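Local structure of paenibacillus xanthan lyase (Paenibacillus, 6F2P) at residues G282-K294 against W580-S592. The protein cleaves the polysaccharide xanthan by beta-elimination, as a calcium-binding, multidomain lyase of polysaccharide lyase family 8. Sequence-based numbering, arbitrary orientation.
Sequences GREISRHGLQDDK and WSSLNSSASWKDS
An aromatic cluster of His288, Trp580 and Trp589 sits where the alpha-helical domain of this family 8 polysaccharide lyase meets the super-sandwich domain: the loop between strands 566-578 and 595-607 brings both tryptophans against His288, in the segment leading into helix 292-307. The aliphatic part of Arg287 crosses over one face of the Trp589 indole, its CG 3.5 Å from the centroid of the five-membered ring, a CH-pi contact. With CG anti to the carbonyl carbon (chi1 -68°) and an extended chain beyond, the arginine carries its guanidinium past the indole, nearly parallel to the ring, where NH1 salt-bridges Glu284 and NE Glu400. The six-membered ring of Trp589 also turns its edge to one face of His288, planes at 83°, while OD2 of Asp591 lies over the opposite face. An alanine at Trp589 would probably strip the cover from the Arg287 methylenes and from one face of His288, leaving the imidazole freer to turn. His288 CB packs over one face of the Trp580 five-membered ring, whose NE1 bonds to His425. Asn584 ND2 makes weak bonds to Ser286 O and OG, its stronger partner being Glu400. One water accepts from His288 N at 2.8 Å and donates to Ser286 O, and weakly to Trp589 O; a second lies 2.8 Å from His288 NE2 and donates to Lys590 O.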
# COMPACT_ATOMS: atom_id res chain seq x y z
N GLY A 282 -16.93 2.31 0.31
CA GLY A 282 -17.35 0.94 0.58
C GLY A 282 -18.77 0.65 0.11
O GLY A 282 -19.16 1.02 -1.00
N ARG A 283 -19.55 0.01 0.98
CA ARG A 283 -20.89 -0.43 0.60
C ARG A 283 -21.85 0.73 0.36
O ARG A 283 -22.95 0.54 -0.17
CB ARG A 283 -21.47 -1.40 1.63
CG ARG A 283 -21.98 -0.77 2.91
CD ARG A 283 -22.43 -1.86 3.87
NE ARG A 283 -23.12 -1.31 5.03
CZ ARG A 283 -22.54 -1.06 6.20
NH1 ARG A 283 -21.26 -1.33 6.38
NH2 ARG A 283 -23.26 -0.55 7.20
N GLU A 284 -21.44 1.94 0.73
CA GLU A 284 -22.33 3.09 0.65
C GLU A 284 -22.58 3.61 -0.76
O GLU A 284 -23.39 4.52 -0.95
CB GLU A 284 -21.85 4.20 1.56
CG GLU A 284 -21.75 3.71 2.99
CD GLU A 284 -21.56 4.84 3.95
OE1 GLU A 284 -21.71 6.00 3.50
OE2 GLU A 284 -21.28 4.57 5.14
N ILE A 285 -21.91 3.03 -1.75
CA ILE A 285 -22.13 3.45 -3.13
C ILE A 285 -23.51 3.00 -3.56
O ILE A 285 -24.02 3.47 -4.58
CB ILE A 285 -21.07 2.88 -4.10
CG1 ILE A 285 -21.07 1.34 -4.08
CG2 ILE A 285 -19.70 3.43 -3.78
CD1 ILE A 285 -20.26 0.71 -5.21
N SER A 286 -24.11 2.11 -2.78
CA SER A 286 -25.45 1.59 -3.07
C SER A 286 -26.57 2.36 -2.39
O SER A 286 -27.71 1.91 -2.40
CB SER A 286 -25.56 0.12 -2.69
OG SER A 286 -25.53 -0.05 -1.28
N ARG A 287 -26.28 3.52 -1.81
CA ARG A 287 -27.33 4.34 -1.18
C ARG A 287 -27.73 5.49 -2.09
O ARG A 287 -26.94 6.40 -2.35
CB ARG A 287 -26.87 4.84 0.19
CG ARG A 287 -26.74 3.72 1.19
CD ARG A 287 -26.10 4.15 2.49
NE ARG A 287 -25.94 2.99 3.36
CZ ARG A 287 -25.14 2.94 4.43
NH1 ARG A 287 -24.43 4.01 4.78
NH2 ARG A 287 -25.06 1.83 5.15
N HIS A 288 -28.98 5.46 -2.56
CA HIS A 288 -29.44 6.45 -3.54
C HIS A 288 -29.41 7.87 -2.99
O HIS A 288 -29.17 8.81 -3.74
CB HIS A 288 -30.84 6.11 -4.05
CG HIS A 288 -31.92 6.22 -3.02
ND1 HIS A 288 -32.68 7.36 -2.86
CD2 HIS A 288 -32.37 5.33 -2.11
CE1 HIS A 288 -33.55 7.17 -1.88
NE2 HIS A 288 -33.38 5.94 -1.41
N GLY A 289 -29.65 8.01 -1.70
CA GLY A 289 -29.67 9.32 -1.08
C GLY A 289 -28.28 9.77 -0.67
O GLY A 289 -28.10 10.84 -0.10
N LEU A 290 -27.29 8.93 -0.96
CA LEU A 290 -25.94 9.21 -0.51
C LEU A 290 -24.93 8.97 -1.62
O LEU A 290 -23.90 8.33 -1.42
CB LEU A 290 -25.63 8.35 0.70
CG LEU A 290 -24.56 8.86 1.66
CD1 LEU A 290 -24.82 10.32 2.04
CD2 LEU A 290 -24.56 7.96 2.89
N GLN A 291 -25.24 9.50 -2.80
CA GLN A 291 -24.32 9.45 -3.92
C GLN A 291 -23.13 10.39 -3.68
O GLN A 291 -23.18 11.23 -2.78
CB GLN A 291 -25.06 9.76 -5.22
CG GLN A 291 -26.14 8.73 -5.51
CD GLN A 291 -26.97 9.05 -6.74
OE1 GLN A 291 -26.52 8.90 -7.87
NE2 GLN A 291 -28.21 9.47 -6.51
N ASP A 292 -22.08 10.25 -4.49
CA ASP A 292 -20.79 10.89 -4.21
C ASP A 292 -20.85 12.39 -3.87
O ASP A 292 -20.15 12.85 -2.95
CB ASP A 292 -19.76 10.59 -5.31
CG ASP A 292 -20.11 11.20 -6.66
OD1 ASP A 292 -21.26 11.66 -6.83
OD2 ASP A 292 -19.23 11.20 -7.54
N ASP A 293 -21.68 13.15 -4.58
CA ASP A 293 -21.81 14.58 -4.29
C ASP A 293 -22.52 14.84 -2.96
O ASP A 293 -22.16 15.78 -2.25
CB ASP A 293 -22.50 15.33 -5.43
CG ASP A 293 -23.93 14.88 -5.66
OD1 ASP A 293 -24.30 13.74 -5.28
OD2 ASP A 293 -24.70 15.68 -6.25
N LYS A 294 -23.50 14.00 -2.62
CA LYS A 294 -24.15 14.13 -1.31
C LYS A 294 -23.22 13.65 -0.20
O LYS A 294 -23.22 14.20 0.90
CB LYS A 294 -25.50 13.40 -1.27
CG LYS A 294 -26.71 14.24 -1.68
CD LYS A 294 -27.30 15.01 -0.50
CE LYS A 294 -28.62 15.70 -0.87
NZ LYS A 294 -29.43 16.13 0.32
N TRP A 580 -32.46 1.49 -7.66
CA TRP A 580 -31.53 1.30 -6.56
C TRP A 580 -31.77 0.02 -5.77
O TRP A 580 -30.88 -0.44 -5.06
CB TRP A 580 -31.57 2.52 -5.64
CG TRP A 580 -30.92 3.67 -6.28
CD1 TRP A 580 -31.52 4.62 -7.06
CD2 TRP A 580 -29.53 4.00 -6.24
NE1 TRP A 580 -30.58 5.52 -7.49
CE2 TRP A 580 -29.35 5.16 -7.00
CE3 TRP A 580 -28.42 3.42 -5.61
CZ2 TRP A 580 -28.11 5.76 -7.16
CZ3 TRP A 580 -27.19 4.01 -5.77
CH2 TRP A 580 -27.04 5.17 -6.54
N SER A 581 -32.97 -0.53 -5.89
CA SER A 581 -33.36 -1.73 -5.16
C SER A 581 -32.44 -2.90 -5.47
O SER A 581 -32.18 -3.74 -4.61
CB SER A 581 -34.80 -2.10 -5.48
OG SER A 581 -35.68 -1.28 -4.75
N SER A 582 -31.97 -2.94 -6.72
CA SER A 582 -31.02 -3.95 -7.15
C SER A 582 -29.70 -3.84 -6.38
O SER A 582 -29.06 -4.85 -6.09
CB SER A 582 -30.75 -3.80 -8.65
OG SER A 582 -31.95 -3.93 -9.39
N LEU A 583 -29.31 -2.62 -6.04
CA LEU A 583 -28.06 -2.43 -5.33
C LEU A 583 -28.26 -2.51 -3.83
O LEU A 583 -27.38 -3.00 -3.10
CB LEU A 583 -27.42 -1.09 -5.68
CG LEU A 583 -26.84 -0.93 -7.09
CD1 LEU A 583 -27.94 -0.57 -8.10
CD2 LEU A 583 -25.74 0.12 -7.07
N ASN A 584 -29.42 -2.03 -3.38
CA ASN A 584 -29.69 -1.93 -1.95
C ASN A 584 -31.15 -2.21 -1.64
O ASN A 584 -32.03 -1.45 -2.02
CB ASN A 584 -29.32 -0.53 -1.43
CG ASN A 584 -29.10 -0.51 0.06
OD1 ASN A 584 -29.80 -1.19 0.80
ND2 ASN A 584 -28.13 0.25 0.50
N SER A 585 -31.40 -3.31 -0.94
CA SER A 585 -32.77 -3.67 -0.60
C SER A 585 -32.94 -3.78 0.90
O SER A 585 -33.87 -4.43 1.38
CB SER A 585 -33.18 -4.97 -1.30
OG SER A 585 -32.29 -6.03 -0.99
N SER A 586 -32.04 -3.15 1.64
CA SER A 586 -32.20 -3.02 3.09
C SER A 586 -33.43 -2.17 3.37
O SER A 586 -33.88 -1.41 2.50
CB SER A 586 -30.96 -2.38 3.72
OG SER A 586 -30.92 -0.99 3.46
N ALA A 587 -33.95 -2.30 4.58
CA ALA A 587 -35.18 -1.62 4.98
C ALA A 587 -35.07 -0.10 4.87
O ALA A 587 -36.01 0.58 4.45
CB ALA A 587 -35.58 -2.03 6.39
N SER A 588 -33.91 0.42 5.25
CA SER A 588 -33.70 1.86 5.25
C SER A 588 -33.56 2.43 3.85
O SER A 588 -33.92 3.58 3.61
CB SER A 588 -32.45 2.23 6.06
OG SER A 588 -32.57 1.78 7.40
N TRP A 589 -33.05 1.64 2.92
CA TRP A 589 -32.65 2.24 1.65
C TRP A 589 -33.37 1.71 0.42
O TRP A 589 -33.18 2.24 -0.68
CB TRP A 589 -31.14 2.12 1.46
CG TRP A 589 -30.34 3.06 2.33
CD1 TRP A 589 -29.66 2.74 3.48
CD2 TRP A 589 -30.13 4.47 2.12
NE1 TRP A 589 -29.04 3.86 4.00
CE2 TRP A 589 -29.32 4.93 3.19
CE3 TRP A 589 -30.56 5.38 1.14
CZ2 TRP A 589 -28.91 6.27 3.30
CZ3 TRP A 589 -30.17 6.71 1.25
CH2 TRP A 589 -29.35 7.14 2.32
N LYS A 590 -34.19 0.68 0.60
CA LYS A 590 -34.95 0.11 -0.51
C LYS A 590 -35.73 1.21 -1.23
O LYS A 590 -36.44 1.99 -0.60
CB LYS A 590 -35.89 -0.98 -0.01
CG LYS A 590 -36.46 -1.86 -1.11
CD LYS A 590 -37.67 -2.65 -0.60
CE LYS A 590 -38.67 -1.72 0.08
NZ LYS A 590 -40.08 -2.07 -0.24
N ASP A 591 -35.56 1.26 -2.55
CA ASP A 591 -36.18 2.28 -3.41
C ASP A 591 -36.32 1.71 -4.82
O ASP A 591 -35.32 1.49 -5.51
CB ASP A 591 -35.32 3.55 -3.45
CG ASP A 591 -35.89 4.65 -4.37
OD1 ASP A 591 -36.63 4.35 -5.34
OD2 ASP A 591 -35.59 5.83 -4.12
N SER A 592 -37.56 1.52 -5.25
CA SER A 592 -37.82 0.79 -6.48
C SER A 592 -38.12 1.67 -7.68
O SER A 592 -38.35 1.15 -8.77
CB SER A 592 -38.95 -0.23 -6.27
OG SER A 592 -38.57 -1.23 -5.34
O HOH W 1 -30.32 3.02 -2.39
O HOH W 2 -34.85 4.50 0.51